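Local coordinates for protein hemoglobin subunit alpha (Isurus oxyrinchus, PDB 3MKB) that probably carries and stores oxygen in the blood of the shortfin mako, binding haem as the alpha subunit of a four-chain haemoglobin, at residues Ala26-Arg31 with Leu106-Thr111. Numbering follows the deposited sequence.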
loop_
_atom_site.group_PDB
_atom_site.type_symbol
_atom_site.label_atom_id
_atom_site.label_comp_id
_atom_site.label_asym_id
_atom_site.label_seq_id
_atom_site.Cartn_x
_atom_site.Cartn_y
_atom_site.Cartn_z
ATOM N N ALA A 26 -2.302 17.635 16.035
ATOM C CA ALA A 26 -1.169 17.126 16.798
ATOM C C ALA A 26 -1.431 15.629 17.110
ATOM O O ALA A 26 -0.539 14.812 17.059
ATOM C CB ALA A 26 -1.030 17.896 18.053
ATOM N N GLU A 27 -2.691 15.312 17.417
ATOM C CA GLU A 27 -3.060 13.950 17.812
ATOM C C GLU A 27 -2.958 13.014 16.605
ATOM O O GLU A 27 -2.452 11.898 16.700
ATOM C CB GLU A 27 -4.481 13.929 18.414
ATOM C CG GLU A 27 -4.966 12.505 18.680
ATOM C CD GLU A 27 -6.242 12.444 19.492
ATOM O OE1 GLU A 27 -6.612 13.448 20.163
ATOM O OE2 GLU A 27 -6.901 11.391 19.430
ATOM N N ALA A 28 -3.405 13.473 15.431
ATOM C CA ALA A 28 -3.383 12.623 14.268
ATOM C C ALA A 28 -1.922 12.356 13.901
ATOM O O ALA A 28 -1.571 11.196 13.588
ATOM C CB ALA A 28 -4.159 13.247 13.083
ATOM N N LEU A 29 -1.070 13.389 13.956
ATOM C CA LEU A 29 0.352 13.186 13.586
ATOM C C LEU A 29 1.019 12.272 14.649
ATOM O O LEU A 29 1.865 11.437 14.302
ATOM C CB LEU A 29 1.101 14.530 13.464
ATOM C CG LEU A 29 0.842 15.415 12.221
ATOM C CD1 LEU A 29 1.266 16.878 12.577
ATOM C CD2 LEU A 29 1.562 14.851 10.928
ATOM N N ALA A 30 0.652 12.430 15.916
ATOM C CA ALA A 30 1.197 11.544 16.982
ATOM C C ALA A 30 0.821 10.053 16.717
ATOM O O ALA A 30 1.643 9.136 16.870
ATOM C CB ALA A 30 0.727 12.002 18.381
ATOM N N ARG A 31 -0.422 9.829 16.304
ATOM C CA ARG A 31 -0.845 8.508 15.786
ATOM C C ARG A 31 -0.003 8.024 14.624
ATOM O O ARG A 31 0.480 6.902 14.695
ATOM C CB ARG A 31 -2.341 8.481 15.429
ATOM C CG ARG A 31 -3.276 8.808 16.606
ATOM C CD ARG A 31 -4.785 8.524 16.245
ATOM N NE ARG A 31 -5.555 8.967 17.390
ATOM C CZ ARG A 31 -5.653 8.310 18.541
ATOM N NH1 ARG A 31 -5.132 7.112 18.678
ATOM N NH2 ARG A 31 -6.325 8.846 19.544
ATOM N N LEU A 106 -8.809 9.894 10.750
ATOM C CA LEU A 106 -10.118 9.256 10.941
ATOM C C LEU A 106 -10.171 8.665 12.345
ATOM O O LEU A 106 -11.176 8.795 13.035
ATOM C CB LEU A 106 -10.337 8.155 9.927
ATOM C CG LEU A 106 -10.537 8.683 8.476
ATOM C CD1 LEU A 106 -10.612 7.462 7.591
ATOM C CD2 LEU A 106 -11.830 9.550 8.357
ATOM N N VAL A 107 -9.112 7.950 12.737
ATOM C CA VAL A 107 -9.079 7.409 14.112
ATOM C C VAL A 107 -9.189 8.472 15.217
ATOM O O VAL A 107 -9.869 8.288 16.222
ATOM C CB VAL A 107 -7.865 6.499 14.318
ATOM C CG1 VAL A 107 -7.641 6.221 15.875
ATOM C CG2 VAL A 107 -8.026 5.267 13.433
ATOM N N THR A 108 -8.508 9.593 15.049
ATOM C CA THR A 108 -8.659 10.743 15.938
ATOM C C THR A 108 -10.116 11.171 16.022
ATOM O O THR A 108 -10.611 11.497 17.116
ATOM C CB THR A 108 -7.775 11.952 15.468
ATOM O OG1 THR A 108 -6.402 11.565 15.459
ATOM C CG2 THR A 108 -7.994 13.240 16.292
ATOM N N LEU A 109 -10.838 11.234 14.890
ATOM C CA LEU A 109 -12.241 11.730 14.990
ATOM C C LEU A 109 -13.082 10.721 15.759
ATOM O O LEU A 109 -13.964 11.096 16.562
ATOM C CB LEU A 109 -12.839 11.958 13.591
ATOM C CG LEU A 109 -12.073 13.034 12.773
ATOM C CD1 LEU A 109 -12.461 12.943 11.220
ATOM C CD2 LEU A 109 -12.390 14.421 13.337
ATOM N N ALA A 110 -12.782 9.434 15.520
ATOM C CA ALA A 110 -13.514 8.362 16.154
ATOM C C ALA A 110 -13.329 8.444 17.643
ATOM O O ALA A 110 -14.225 8.058 18.390
ATOM C CB ALA A 110 -13.013 6.990 15.643
ATOM N N THR A 111 -12.172 8.909 18.115
ATOM C CA THR A 111 -11.970 8.932 19.570
ATOM C C THR A 111 -12.670 10.128 20.171
ATOM O O THR A 111 -12.912 10.165 21.362
ATOM C CB THR A 111 -10.499 9.041 19.986
ATOM O OG1 THR A 111 -10.013 10.354 19.693
ATOM C CG2 THR A 111 -9.618 7.913 19.332
#
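Ala28 and Thr108 mark the point where helix 21-35 meets helix 97-112, their CA atoms 5.8 Å apart; the axes of the segments 26-31 and 106-111 approach to 9.1 Å and run at 123° to each other. These are the B and G helices of the globin fold, and the small residue at the crossing lets the backbones come close: Thr108 OG1 lies 3.4 Å from Ala28 CA. That hydroxyl has its main polar partner in its own helix, the carbonyl of Cys104, and takes only a weak, bent bond from Arg31 NE (3.3 Å, 135°), which reaches it near the guanidinium plane. The Thr108 methyl, CG2, lies against the Glu27 side chain, 3.7 Å from Glu27 CD. Glu27 stretches out with CG trans to its backbone nitrogen (chi1 173°), bringing OE2 to Arg31 NH2 one helical turn on, in a salt bridge of 2.6 Å; its other oxygen, OE1, bonds to His112. Val107 CG1 covers one face of the guanidinium, while Thr111 CG2 packs 3.4 Å from Arg31 NH2 at an oblique angle. Thr111 OG1 is turned back to bond the carbonyl O of Thr108. Beyond the pair, Arg31 NH2 also bonds the carbonyl of Phe112 of the beta subunit, whose Phe117 packs on both Arg31 and Val107. Replacing Arg31 with a leucine would probably leave Glu27 OE2 without its salt-bridge partner and the carbonyl of Phe112 of the beta subunit without this donor. The contact thus illustrates how a buried charge can be tolerated: the carboxylate probably offsets the guanidinium within one helix, valine and threonine side chains of the G helix pack against its face and edge, and the same group ties the B-G crossing to the alpha-beta interface.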